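PDB 6I20: Aureochrome1-like protein from Ochromonas danica, which probably acts as a blue-light sensor, binding flavin mononucleotide in a LOV domain of the PAS fold, as in the aureochromes. Local coordinates for residues 93-97 with 123-128; 56-61 with 83-87; 16-20 with 32-37; 37-43 with 53-57. All blocks are in the same frame, centred on the assembly; numbering follows the deposited sequence.

Contact 1: residues 93-97 with 123-128; sequences FWNQL and YAKAFL. With FMN (flavin mononucleotide), chain E.
Trp94 lays its indole against the helix 123-128, and the methyl group of Ala124 sits over one face of it. Ala124 CB comes within 3.5 Å of Trp94 CD2, displaced toward the rim of the ring system and directed mainly at the five-membered ring, a CH-pi contact. Lys125, bent at chi2, chi3 and chi4, crosses the indole at about a right angle and brings CE and its ammonium NZ to the benzo side, Lys125 NZ 3.2 Å from Trp94 CZ2 and oblique to the ring. Leu128 adds a looser touch at the far end of the benzo ring, with Leu128 CD1 4.1 Å from Trp94 CZ3.

Two residues on, Gln96 makes the polar half of the contact. Its CG is anti to the backbone N (chi1 -179°) and the chain stays extended beyond, which carries the amide across to the helix. There Tyr123 OH donates a short hydrogen bond of 2.5 Å to Gln96 OE1, in the carbonyl plane and on a lone pair. The amide and phenol planes are turned 35° apart, and Phe127 CD2 rests 4.0 Å from the same oxygen, Gln96 OE1.

Asn95 and Leu97 alternate with these residues and turn to the flavin side of the strand, where Asn95 ND2 gives a weak hydrogen bond to FMN O4. One strand therefore separates cofactor from helix. The helix directly follows the last sheet strand, 109-119, and packs on the face of the sheet away from the flavin, a placement typical of the C-terminal J-alpha helix of LOV domains.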
# COMPACT_ATOMS: atom_id res chain seq x y z
N PHE A 93 -7.66 8.29 -8.27
CA PHE A 93 -6.31 8.34 -8.82
C PHE A 93 -5.87 6.93 -9.12
O PHE A 93 -6.31 5.99 -8.47
CB PHE A 93 -5.34 9.05 -7.87
CG PHE A 93 -5.10 8.36 -6.56
CD1 PHE A 93 -5.98 8.54 -5.50
CD2 PHE A 93 -3.99 7.54 -6.35
CE1 PHE A 93 -5.78 7.93 -4.27
CE2 PHE A 93 -3.79 6.94 -5.12
CZ PHE A 93 -4.67 7.12 -4.08
N TRP A 94 -4.95 6.81 -10.07
CA TRP A 94 -4.31 5.51 -10.34
C TRP A 94 -3.10 5.37 -9.43
O TRP A 94 -2.28 6.28 -9.35
CB TRP A 94 -3.91 5.39 -11.81
CG TRP A 94 -5.09 5.22 -12.70
CD1 TRP A 94 -5.78 6.20 -13.37
CD2 TRP A 94 -5.77 4.00 -12.96
NE1 TRP A 94 -6.83 5.65 -14.06
CE2 TRP A 94 -6.85 4.30 -13.83
CE3 TRP A 94 -5.58 2.69 -12.56
CZ2 TRP A 94 -7.70 3.32 -14.30
CZ3 TRP A 94 -6.38 1.72 -13.05
CH2 TRP A 94 -7.44 2.04 -13.92
N ASN A 95 -3.01 4.22 -8.79
CA ASN A 95 -1.98 3.93 -7.79
C ASN A 95 -1.16 2.75 -8.32
O ASN A 95 -1.66 1.65 -8.47
CB ASN A 95 -2.69 3.55 -6.48
CG ASN A 95 -1.78 3.19 -5.33
OD1 ASN A 95 -0.55 3.20 -5.46
ND2 ASN A 95 -2.37 2.92 -4.17
N GLN A 96 0.15 3.00 -8.57
CA GLN A 96 1.10 1.90 -8.76
C GLN A 96 1.59 1.52 -7.39
O GLN A 96 2.30 2.32 -6.72
CB GLN A 96 2.25 2.29 -9.68
CG GLN A 96 3.21 1.14 -9.89
CD GLN A 96 4.33 1.51 -10.83
OE1 GLN A 96 4.07 1.78 -11.95
NE2 GLN A 96 5.55 1.54 -10.33
N LEU A 97 1.10 0.37 -6.90
CA LEU A 97 1.24 -0.08 -5.55
C LEU A 97 2.24 -1.22 -5.48
O LEU A 97 2.12 -2.19 -6.20
CB LEU A 97 -0.13 -0.59 -5.06
CG LEU A 97 -0.17 -1.25 -3.72
CD1 LEU A 97 0.23 -0.32 -2.57
CD2 LEU A 97 -1.59 -1.80 -3.45
N TYR A 123 -0.36 6.23 -18.30
CA TYR A 123 0.66 5.30 -17.77
C TYR A 123 -0.02 4.02 -17.28
O TYR A 123 0.49 2.92 -17.56
CB TYR A 123 1.48 5.96 -16.66
CG TYR A 123 2.50 5.05 -16.00
CD1 TYR A 123 2.09 4.13 -15.04
CD2 TYR A 123 3.85 5.13 -16.28
CE1 TYR A 123 2.97 3.30 -14.40
CE2 TYR A 123 4.75 4.30 -15.64
CZ TYR A 123 4.32 3.37 -14.70
OH TYR A 123 5.24 2.55 -14.07
N ALA A 124 -1.13 4.17 -16.57
CA ALA A 124 -1.87 3.03 -16.04
C ALA A 124 -2.34 2.10 -17.15
O ALA A 124 -2.19 0.87 -17.04
CB ALA A 124 -3.06 3.49 -15.18
N LYS A 125 -2.90 2.65 -18.22
CA LYS A 125 -3.39 1.81 -19.32
C LYS A 125 -2.25 1.03 -19.98
O LYS A 125 -2.39 -0.17 -20.28
CB LYS A 125 -4.16 2.62 -20.35
CG LYS A 125 -5.46 3.26 -19.86
CD LYS A 125 -6.42 2.35 -19.08
CE LYS A 125 -6.42 2.56 -17.58
NZ LYS A 125 -7.00 3.91 -17.32
N ALA A 126 -1.12 1.69 -20.15
CA ALA A 126 0.06 1.03 -20.74
C ALA A 126 0.60 -0.08 -19.82
O ALA A 126 0.94 -1.16 -20.28
CB ALA A 126 1.17 2.04 -21.03
N PHE A 127 0.60 0.18 -18.51
CA PHE A 127 1.07 -0.80 -17.55
C PHE A 127 0.19 -2.05 -17.61
O PHE A 127 0.68 -3.17 -17.62
CB PHE A 127 1.14 -0.19 -16.13
CG PHE A 127 1.56 -1.15 -15.05
CD1 PHE A 127 0.68 -2.12 -14.54
CD2 PHE A 127 2.83 -1.05 -14.48
CE1 PHE A 127 1.07 -3.00 -13.55
CE2 PHE A 127 3.21 -1.90 -13.46
CZ PHE A 127 2.35 -2.89 -13.00
N LEU A 128 -1.13 -1.83 -17.57
CA LEU A 128 -2.06 -2.94 -17.56
C LEU A 128 -2.04 -3.76 -18.84
O LEU A 128 -2.11 -4.99 -18.81
CB LEU A 128 -3.47 -2.39 -17.23
CG LEU A 128 -3.61 -1.79 -15.81
CD1 LEU A 128 -4.91 -0.99 -15.70
CD2 LEU A 128 -3.55 -2.87 -14.75
N1 FMN E . -4.93 -1.58 -1.38
C2 FMN E . -5.17 -0.46 -2.09
O2 FMN E . -6.18 -0.43 -2.82
N3 FMN E . -4.38 0.64 -2.04
C4 FMN E . -3.25 0.69 -1.27
O4 FMN E . -2.50 1.70 -1.31
C4A FMN E . -2.97 -0.46 -0.47
N5 FMN E . -1.86 -0.47 0.34
C5A FMN E . -1.59 -1.61 1.02
C6 FMN E . -0.45 -1.67 1.85
C7 FMN E . -0.13 -2.79 2.55
C7M FMN E . 1.15 -2.84 3.42
C8 FMN E . -0.95 -3.96 2.46
C8M FMN E . -0.61 -5.21 3.22
C9 FMN E . -2.07 -3.93 1.66
C9A FMN E . -2.41 -2.80 0.92
N10 FMN E . -3.59 -2.75 0.15
C10 FMN E . -3.83 -1.62 -0.59
C1' FMN E . -4.41 -3.94 -0.07
C2' FMN E . -5.54 -4.17 0.93
O2' FMN E . -5.10 -3.74 2.23
C3' FMN E . -5.88 -5.65 0.98
O3' FMN E . -4.72 -6.45 1.27
C4' FMN E . -6.54 -6.20 -0.27
O4' FMN E . -7.67 -5.37 -0.57
C5' FMN E . -7.05 -7.66 -0.03
O5' FMN E . -7.58 -7.80 1.33
P FMN E . -8.68 -8.96 1.56
O1P FMN E . -9.12 -8.84 2.97
O2P FMN E . -9.75 -8.72 0.59
O3P FMN E . -7.90 -10.24 1.27

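Contact 2: residues 56-61 with 83-87; sequences LQGPET and LLNYR. With FMN (flavin mononucleotide), chain E.
With OG1 of Thr61 anti to its own carbonyl carbon (chi1 -55°) and the ring of Tyr86 swung likewise to the side of the backbone N (chi1 -71°), hydroxyl and phenol slide past each other in opposite directions between loop and strand. Thr61 OG1 donates to Leu84 O at 2.7 Å, while accepting from Gly58 N within its own beta turn. Asn85 ND2 reaches the same Leu84 O from the opposite face of the carbonyl plane.

The Tyr86 ring lies against the turn from Gly58 to Thr61, with Thr61 OG1 at its edge, in plane. Gly58 CA, oblique to the ring, lies 3.3 Å from Tyr86 CE1, so the backbone itself packs on the ring. At its far end, Glu60 N donates a 2.8 Å bond to Tyr86 OH, and a water links that hydroxyl to Glu60 OE1. At the other end of the loop, Tyr86 N donates to Leu56 O, tying the loop to the strand edge.

The inner half of the contact is turned to the flavin. FMN N3 points almost straight at Asn85 OD1, 2.9 Å away with an N-H...O angle of 177°, and Asn85 ND2 returns a 3.0 Å bond to FMN O2. Gln57, its amide alongside that of Asn85, brings NE2 to the same FMN O2 at 3.0 Å and to the ribityl O4'. Asn95, from the neighbouring strand, gives a second hydrogen bond to Asn85 OD1, which should fix the way round of this amide. Donors matched to O2 and an acceptor matched to N3 imply recognition of the flavin's pyrimidine edge, and would probably draw electron density toward C2=O.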
# COMPACT_ATOMS: atom_id res chain seq x y z
N LEU A 56 -9.27 2.48 0.53
CA LEU A 56 -8.93 3.22 -0.71
C LEU A 56 -9.63 2.71 -1.96
O LEU A 56 -9.57 3.34 -3.00
CB LEU A 56 -7.42 3.25 -0.92
CG LEU A 56 -6.62 3.98 0.13
CD1 LEU A 56 -5.13 3.88 -0.20
CD2 LEU A 56 -7.02 5.44 0.26
N GLN A 57 -10.31 1.56 -1.85
CA GLN A 57 -10.93 0.96 -3.03
C GLN A 57 -12.39 1.36 -3.15
O GLN A 57 -13.02 1.71 -2.15
CB GLN A 57 -10.81 -0.55 -2.93
CG GLN A 57 -9.34 -1.03 -2.88
CD GLN A 57 -9.18 -2.44 -2.38
OE1 GLN A 57 -10.15 -3.22 -2.27
NE2 GLN A 57 -7.91 -2.82 -2.09
N GLY A 58 -12.91 1.29 -4.35
CA GLY A 58 -14.30 1.68 -4.60
C GLY A 58 -14.84 1.00 -5.83
O GLY A 58 -14.23 0.07 -6.37
N PRO A 59 -16.00 1.45 -6.30
CA PRO A 59 -16.71 0.72 -7.35
C PRO A 59 -15.97 0.55 -8.66
O PRO A 59 -16.21 -0.42 -9.35
CB PRO A 59 -17.96 1.58 -7.58
CG PRO A 59 -18.15 2.27 -6.33
CD PRO A 59 -16.82 2.54 -5.72
N GLU A 60 -15.11 1.50 -9.01
CA GLU A 60 -14.37 1.35 -10.26
C GLU A 60 -13.01 0.70 -10.10
O GLU A 60 -12.33 0.49 -11.09
CB GLU A 60 -14.33 2.66 -10.99
CG GLU A 60 -15.74 3.06 -11.39
CD GLU A 60 -15.80 4.16 -12.41
OE1 GLU A 60 -16.17 5.29 -12.04
OE2 GLU A 60 -15.54 3.86 -13.58
N THR A 61 -12.65 0.30 -8.89
CA THR A 61 -11.42 -0.49 -8.68
C THR A 61 -11.62 -1.89 -9.23
O THR A 61 -12.64 -2.51 -9.00
CB THR A 61 -11.14 -0.60 -7.17
OG1 THR A 61 -11.08 0.70 -6.58
CG2 THR A 61 -9.83 -1.33 -6.90
N LEU A 83 -3.84 0.07 -9.77
CA LEU A 83 -5.30 0.02 -9.55
C LEU A 83 -5.83 1.38 -9.20
O LEU A 83 -5.13 2.26 -8.73
CB LEU A 83 -5.66 -1.03 -8.50
CG LEU A 83 -5.57 -0.68 -7.02
CD1 LEU A 83 -6.06 -1.85 -6.16
CD2 LEU A 83 -4.17 -0.30 -6.56
N LEU A 84 -7.15 1.53 -9.42
CA LEU A 84 -7.82 2.79 -9.12
C LEU A 84 -8.14 2.88 -7.64
O LEU A 84 -8.70 1.94 -7.07
CB LEU A 84 -9.09 2.89 -9.96
CG LEU A 84 -9.70 4.29 -10.01
CD1 LEU A 84 -8.88 5.22 -10.91
CD2 LEU A 84 -11.16 4.24 -10.47
N ASN A 85 -7.77 4.00 -7.04
CA ASN A 85 -8.06 4.24 -5.63
C ASN A 85 -8.79 5.58 -5.51
O ASN A 85 -8.88 6.38 -6.43
CB ASN A 85 -6.77 4.28 -4.79
CG ASN A 85 -6.25 2.94 -4.35
OD1 ASN A 85 -5.19 2.94 -3.67
ND2 ASN A 85 -6.93 1.82 -4.59
N TYR A 86 -9.37 5.75 -4.32
CA TYR A 86 -10.27 6.85 -3.98
C TYR A 86 -9.73 7.61 -2.77
O TYR A 86 -9.37 7.01 -1.74
CB TYR A 86 -11.66 6.30 -3.59
CG TYR A 86 -12.44 5.74 -4.76
CD1 TYR A 86 -12.10 4.51 -5.32
CD2 TYR A 86 -13.53 6.42 -5.29
CE1 TYR A 86 -12.80 3.99 -6.38
CE2 TYR A 86 -14.25 5.88 -6.34
CZ TYR A 86 -13.86 4.66 -6.89
OH TYR A 86 -14.51 4.08 -7.99
N ARG A 87 -9.71 8.94 -2.88
CA ARG A 87 -9.36 9.80 -1.75
C ARG A 87 -10.57 9.96 -0.83
O ARG A 87 -11.70 9.60 -1.18
CB ARG A 87 -8.92 11.18 -2.25
CG ARG A 87 -7.72 11.12 -3.18
CD ARG A 87 -7.13 12.50 -3.37
NE ARG A 87 -5.97 12.51 -4.27
CZ ARG A 87 -6.06 12.49 -5.60
NH1 ARG A 87 -7.26 12.46 -6.20
NH2 ARG A 87 -4.96 12.50 -6.34
N1 FMN E . -4.93 -1.58 -1.38
C2 FMN E . -5.17 -0.46 -2.09
O2 FMN E . -6.18 -0.43 -2.82
N3 FMN E . -4.38 0.64 -2.04
C4 FMN E . -3.25 0.69 -1.27
O4 FMN E . -2.50 1.70 -1.31
C4A FMN E . -2.97 -0.46 -0.47
N5 FMN E . -1.86 -0.47 0.34
C5A FMN E . -1.59 -1.61 1.02
C6 FMN E . -0.45 -1.67 1.85
C7 FMN E . -0.13 -2.79 2.55
C7M FMN E . 1.15 -2.84 3.42
C8 FMN E . -0.95 -3.96 2.46
C8M FMN E . -0.61 -5.21 3.22
C9 FMN E . -2.07 -3.93 1.66
C9A FMN E . -2.41 -2.80 0.92
N10 FMN E . -3.59 -2.75 0.15
C10 FMN E . -3.83 -1.62 -0.59
C1' FMN E . -4.41 -3.94 -0.07
C2' FMN E . -5.54 -4.17 0.93
O2' FMN E . -5.10 -3.74 2.23
C3' FMN E . -5.88 -5.65 0.98
O3' FMN E . -4.72 -6.45 1.27
C4' FMN E . -6.54 -6.20 -0.27
O4' FMN E . -7.67 -5.37 -0.57
C5' FMN E . -7.05 -7.66 -0.03
O5' FMN E . -7.58 -7.80 1.33
P FMN E . -8.68 -8.96 1.56
O1P FMN E . -9.12 -8.84 2.97
O2P FMN E . -9.75 -8.72 0.59
O3P FMN E . -7.90 -10.24 1.27
O HOH W 1 -16.09 5.64 -9.35

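Contact 3: residues 16-20 with 32-37; sequences QNFVI and YASQGF
Ser34 OG is the centre of a small polar cluster where strand 18-21 meets the start of helix 35-41. It donates a 2.8 Å hydrogen bond to Gln16 O, lying in the carbonyl plane on a lone pair, and accepts one from Phe18 N at 3.1 Å. A third bond comes from Phe37 N, the N-capping bond of the helix; with OG set between the backbone N and carbonyl carbon (chi1 74°), three partners grip one hydroxyl. Ser34 CB makes a CH-pi contact over the rim of one face of the Phe18 ring, 3.5 Å from Phe18 CE1. That ring also runs nearly parallel to Tyr32, with planes 14° apart, but the two are slid so far that they barely overlap.

On the opposite side of the strands, Val19 CG1 stands above the centre of the Phe37 ring, 3.7 Å from Phe37 CD1. The same methyl touches Ala33 CB.

What sets these side chains in place is the backbone pairing. Ser34 N donates to Phe18 O at 2.9 Å, and Ile20 N to Tyr32 O at 2.9 Å; the return bond from Tyr32 N is weak. Asn17 OD1 comes 3.0 Å from Gly36 C, against the bare backbone of the first helical turn, and a water joins Gly36 N to Gln16 O. Beyond this shell, helix 6-13 packs on Phe18 and Ile20, while Val19 touches the flavin.

An antiparallel hairpin whose second strand leads into a helix is the opening of the PAS fold; here Ser34 caps that helix, and strands 18-21 and 30-33 form one end of the sheet.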
# COMPACT_ATOMS: atom_id res chain seq x y z
N GLN A 16 8.46 9.90 0.96
CA GLN A 16 7.67 9.07 0.09
C GLN A 16 6.34 8.64 0.68
O GLN A 16 6.05 8.93 1.86
CB GLN A 16 8.52 7.86 -0.34
CG GLN A 16 9.80 8.26 -1.05
CD GLN A 16 9.56 9.04 -2.33
OE1 GLN A 16 8.84 8.59 -3.21
NE2 GLN A 16 10.15 10.23 -2.42
N ASN A 17 5.51 8.01 -0.13
CA ASN A 17 4.14 7.62 0.28
C ASN A 17 4.18 6.15 0.62
O ASN A 17 4.40 5.32 -0.24
CB ASN A 17 3.12 7.79 -0.86
CG ASN A 17 3.15 9.15 -1.48
OD1 ASN A 17 3.44 10.14 -0.81
ND2 ASN A 17 2.87 9.21 -2.77
N PHE A 18 3.94 5.79 1.88
CA PHE A 18 3.95 4.40 2.24
C PHE A 18 3.20 4.19 3.54
O PHE A 18 2.99 5.13 4.31
CB PHE A 18 5.40 3.86 2.34
CG PHE A 18 6.19 4.43 3.49
CD1 PHE A 18 6.86 5.65 3.33
CD2 PHE A 18 6.21 3.81 4.74
CE1 PHE A 18 7.57 6.21 4.39
CE2 PHE A 18 6.91 4.39 5.80
CZ PHE A 18 7.56 5.60 5.63
N VAL A 19 2.86 2.91 3.75
CA VAL A 19 2.30 2.43 5.00
C VAL A 19 2.97 1.12 5.38
O VAL A 19 3.56 0.44 4.54
CB VAL A 19 0.77 2.18 4.93
CG1 VAL A 19 0.04 3.47 4.61
CG2 VAL A 19 0.42 1.11 3.96
N ILE A 20 2.89 0.81 6.66
CA ILE A 20 3.33 -0.47 7.23
C ILE A 20 2.11 -1.12 7.87
O ILE A 20 1.40 -0.44 8.64
CB ILE A 20 4.41 -0.25 8.32
CG1 ILE A 20 5.54 0.65 7.78
CG2 ILE A 20 4.95 -1.58 8.78
CD1 ILE A 20 6.24 0.07 6.58
N TYR A 32 1.63 2.19 10.69
CA TYR A 32 2.43 3.39 10.46
C TYR A 32 2.02 3.90 9.08
O TYR A 32 1.90 3.11 8.12
CB TYR A 32 3.95 3.06 10.45
CG TYR A 32 4.78 4.31 10.36
CD1 TYR A 32 5.10 4.86 9.12
CD2 TYR A 32 5.22 4.96 11.53
CE1 TYR A 32 5.82 6.07 9.03
CE2 TYR A 32 5.94 6.13 11.46
CZ TYR A 32 6.22 6.68 10.22
OH TYR A 32 6.95 7.87 10.18
N ALA A 33 1.83 5.22 8.95
CA ALA A 33 1.53 5.82 7.64
C ALA A 33 2.34 7.07 7.49
O ALA A 33 2.42 7.88 8.41
CB ALA A 33 0.04 6.16 7.51
N SER A 34 2.97 7.22 6.33
CA SER A 34 3.78 8.41 6.10
C SER A 34 2.98 9.65 5.80
O SER A 34 1.83 9.57 5.32
CB SER A 34 4.77 8.21 4.95
OG SER A 34 4.12 8.24 3.70
N GLN A 35 3.57 10.81 6.00
CA GLN A 35 2.94 12.06 5.63
C GLN A 35 2.51 12.09 4.18
O GLN A 35 1.45 12.59 3.86
CB GLN A 35 3.85 13.27 5.95
CG GLN A 35 3.20 14.60 5.59
CD GLN A 35 1.94 14.87 6.38
OE1 GLN A 35 2.02 14.94 7.62
NE2 GLN A 35 0.77 14.96 5.71
N GLY A 36 3.33 11.54 3.30
CA GLY A 36 3.02 11.52 1.88
C GLY A 36 1.75 10.74 1.61
O GLY A 36 0.96 11.14 0.75
N PHE A 37 1.59 9.61 2.27
CA PHE A 37 0.35 8.81 2.14
C PHE A 37 -0.86 9.62 2.57
O PHE A 37 -1.91 9.62 1.91
CB PHE A 37 0.44 7.54 2.96
CG PHE A 37 -0.79 6.68 2.91
CD1 PHE A 37 -0.97 5.75 1.91
CD2 PHE A 37 -1.75 6.79 3.90
CE1 PHE A 37 -2.10 4.95 1.86
CE2 PHE A 37 -2.88 5.98 3.84
CZ PHE A 37 -3.05 5.06 2.85
O HOH W 2 6.21 11.15 3.44

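Contact 4: residues 37-43 with 53-57; sequences FLTLTGY and CRFLQ. With FMN (flavin mononucleotide), chain E; EDO (1,2-ethanediol), chain G.
Tyr43 and Phe55 meet edge to face: Phe55 CE1 comes over one face of the tyrosine ring, 3.7 Å from Tyr43 CE2, with the planes at 67°. Thr41 CB lies at the edge of the same tyrosine ring. So does a water that accepts from Tyr43 OH and donates to Phe55 O, bridging helix end and loop. On the ring of Phe37, Thr41 CG2 lies over one face toward the rim, opposite Val19. Its edge meets Phe55, with Phe37 CZ 4.2 Å from Phe55 CZ.

Leu56 forks between these groups. Its CD2 is 3.6 Å from Thr41 CG2, and its CD1 is 3.8 Å from Phe37 CE1, approaching the ring obliquely while also touching FMN O4. Thr41 presents that methyl because its OG1 is turned between the backbone N and carbonyl carbon (chi1 68°), where it donates to Phe37 O one helical turn back.

Cys53 SG makes an oblique sulfur-aromatic contact, 3.7 Å from Phe37 CZ. In the conformer described, the sulfur is 3.6 Å from FMN C4A, and the Asn-Cys-Arg-Phe-Leu-Gln run it belongs to is the LOV signature, so it is probably the cysteine that forms the light-induced flavin adduct, as in other LOV domains. Next to it, Arg54 NH2 grips FMN O1P at 2.7 Å, and the guanidinium also pairs with Asp27.

Helix 45-48 closes the contact through Val48, which touches both Tyr43 and Phe55. Phe37 and Leu40 rest on strand 109-119, while the 53-57 loop is tied at Leu56 to the edge strand 79-86.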
# COMPACT_ATOMS: atom_id res chain seq x y z
N PHE A 37 1.59 9.61 2.27
CA PHE A 37 0.35 8.81 2.14
C PHE A 37 -0.86 9.62 2.57
O PHE A 37 -1.91 9.62 1.91
CB PHE A 37 0.44 7.54 2.96
CG PHE A 37 -0.79 6.68 2.91
CD1 PHE A 37 -0.97 5.75 1.91
CD2 PHE A 37 -1.75 6.79 3.90
CE1 PHE A 37 -2.10 4.95 1.86
CE2 PHE A 37 -2.88 5.98 3.84
CZ PHE A 37 -3.05 5.06 2.85
N LEU A 38 -0.74 10.34 3.67
CA LEU A 38 -1.84 11.16 4.17
C LEU A 38 -2.19 12.24 3.17
O LEU A 38 -3.37 12.52 2.93
CB LEU A 38 -1.50 11.75 5.54
CG LEU A 38 -1.09 10.77 6.62
CD1 LEU A 38 -0.70 11.52 7.88
CD2 LEU A 38 -2.15 9.71 6.89
N THR A 39 -1.19 12.91 2.61
CA THR A 39 -1.43 13.97 1.66
C THR A 39 -2.05 13.44 0.37
O THR A 39 -3.01 14.04 -0.15
CB THR A 39 -0.16 14.74 1.37
OG1 THR A 39 0.28 15.28 2.62
CG2 THR A 39 -0.41 15.87 0.37
N LEU A 40 -1.55 12.31 -0.10
CA LEU A 40 -2.06 11.67 -1.33
C LEU A 40 -3.53 11.32 -1.17
O LEU A 40 -4.33 11.57 -2.07
CB LEU A 40 -1.26 10.40 -1.63
CG LEU A 40 -1.82 9.47 -2.70
CD1 LEU A 40 -1.80 10.19 -4.05
CD2 LEU A 40 -0.98 8.19 -2.72
N THR A 41 -3.87 10.68 -0.06
CA THR A 41 -5.20 10.12 0.12
C THR A 41 -6.20 11.07 0.75
O THR A 41 -7.43 10.81 0.65
CB THR A 41 -5.14 8.84 0.97
OG1 THR A 41 -4.76 9.17 2.32
CG2 THR A 41 -4.25 7.80 0.37
N GLY A 42 -5.75 12.15 1.39
CA GLY A 42 -6.64 13.08 2.09
C GLY A 42 -7.09 12.70 3.48
O GLY A 42 -7.85 13.44 4.10
N TYR A 43 -6.64 11.55 4.01
CA TYR A 43 -7.01 11.10 5.33
C TYR A 43 -6.06 11.62 6.38
O TYR A 43 -4.86 11.77 6.08
CB TYR A 43 -7.07 9.56 5.41
CG TYR A 43 -8.23 8.96 4.64
CD1 TYR A 43 -9.45 8.78 5.24
CD2 TYR A 43 -8.12 8.62 3.29
CE1 TYR A 43 -10.52 8.26 4.54
CE2 TYR A 43 -9.18 8.09 2.59
CZ TYR A 43 -10.39 7.93 3.22
OH TYR A 43 -11.46 7.42 2.53
N CYS A 53 -6.02 -1.16 4.52
CA CYS A 53 -5.91 -0.18 3.43
C CYS A 53 -6.99 -0.30 2.30
O CYS A 53 -7.07 0.56 1.43
CB CYS A 53 -4.46 -0.19 2.88
SG CYS A 53 -3.78 1.42 2.49
N ARG A 54 -7.85 -1.33 2.38
CA ARG A 54 -8.89 -1.47 1.39
C ARG A 54 -9.85 -0.30 1.38
O ARG A 54 -10.67 -0.20 0.45
CB ARG A 54 -9.65 -2.78 1.56
CG ARG A 54 -10.65 -2.79 2.69
CD ARG A 54 -11.49 -4.05 2.72
NE ARG A 54 -10.73 -5.24 3.06
CZ ARG A 54 -10.41 -5.60 4.29
NH1 ARG A 54 -10.80 -4.91 5.35
NH2 ARG A 54 -9.68 -6.70 4.47
N PHE A 55 -9.86 0.55 2.39
CA PHE A 55 -10.68 1.77 2.35
C PHE A 55 -10.42 2.69 1.16
O PHE A 55 -11.22 3.57 0.84
CB PHE A 55 -10.66 2.56 3.68
CG PHE A 55 -9.32 3.17 4.02
CD1 PHE A 55 -8.91 4.36 3.44
CD2 PHE A 55 -8.47 2.56 4.94
CE1 PHE A 55 -7.68 4.90 3.75
CE2 PHE A 55 -7.22 3.10 5.23
CZ PHE A 55 -6.82 4.25 4.62
N LEU A 56 -9.27 2.48 0.53
CA LEU A 56 -8.93 3.22 -0.71
C LEU A 56 -9.63 2.71 -1.96
O LEU A 56 -9.57 3.34 -3.00
CB LEU A 56 -7.42 3.25 -0.92
CG LEU A 56 -6.62 3.98 0.13
CD1 LEU A 56 -5.13 3.88 -0.20
CD2 LEU A 56 -7.02 5.44 0.26
N GLN A 57 -10.31 1.56 -1.85
CA GLN A 57 -10.93 0.96 -3.03
C GLN A 57 -12.39 1.36 -3.15
O GLN A 57 -13.02 1.71 -2.15
CB GLN A 57 -10.81 -0.55 -2.93
CG GLN A 57 -9.34 -1.03 -2.88
CD GLN A 57 -9.18 -2.44 -2.38
OE1 GLN A 57 -10.15 -3.22 -2.27
NE2 GLN A 57 -7.91 -2.82 -2.09
N1 FMN E . -4.93 -1.58 -1.38
C2 FMN E . -5.17 -0.46 -2.09
O2 FMN E . -6.18 -0.43 -2.82
N3 FMN E . -4.38 0.64 -2.04
C4 FMN E . -3.25 0.69 -1.27
O4 FMN E . -2.50 1.70 -1.31
C4A FMN E . -2.97 -0.46 -0.47
N5 FMN E . -1.86 -0.47 0.34
C5A FMN E . -1.59 -1.61 1.02
C6 FMN E . -0.45 -1.67 1.85
C7 FMN E . -0.13 -2.79 2.55
C7M FMN E . 1.15 -2.84 3.42
C8 FMN E . -0.95 -3.96 2.46
C8M FMN E . -0.61 -5.21 3.22
C9 FMN E . -2.07 -3.93 1.66
C9A FMN E . -2.41 -2.80 0.92
N10 FMN E . -3.59 -2.75 0.15
C10 FMN E . -3.83 -1.62 -0.59
C1' FMN E . -4.41 -3.94 -0.07
C2' FMN E . -5.54 -4.17 0.93
O2' FMN E . -5.10 -3.74 2.23
C3' FMN E . -5.88 -5.65 0.98
O3' FMN E . -4.72 -6.45 1.27
C4' FMN E . -6.54 -6.20 -0.27
O4' FMN E . -7.67 -5.37 -0.57
C5' FMN E . -7.05 -7.66 -0.03
O5' FMN E . -7.58 -7.80 1.33
P FMN E . -8.68 -8.96 1.56
O1P FMN E . -9.12 -8.84 2.97
O2P FMN E . -9.75 -8.72 0.59
O3P FMN E . -7.90 -10.24 1.27
C1 EDO G . 2.46 17.22 2.73
O1 EDO G . 3.27 18.34 3.12
C2 EDO G . 3.05 16.56 1.49
O2 EDO G . 3.38 15.19 1.72
O HOH W 3 -11.15 6.29 0.20

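All four contacts reach the flavin pocket, contact 3 by Val19 alone; contacts 2, 3 and 4 run on from one another through shared residues. Contact 4 is central, its centre about 9 Å from that of contact 3 (shared Phe37) and 10 Å from that of contact 2 (shared Leu56, Gln57). Contacts 2 and 3, with centres about 18 Å apart, include the two outermost strands, 79-86 and 30-33. Contact 1 is joined to contact 2 by the 2.9 Å hydrogen bond from Asn95 ND2 to Asn85 OD1. Strand 92-103 thus joins flavin edge to C-terminal helix; in other LOV domains signalling is proposed to pass through a last-strand glutamine, probably Gln116 here, which hydrogen-bonds FMN.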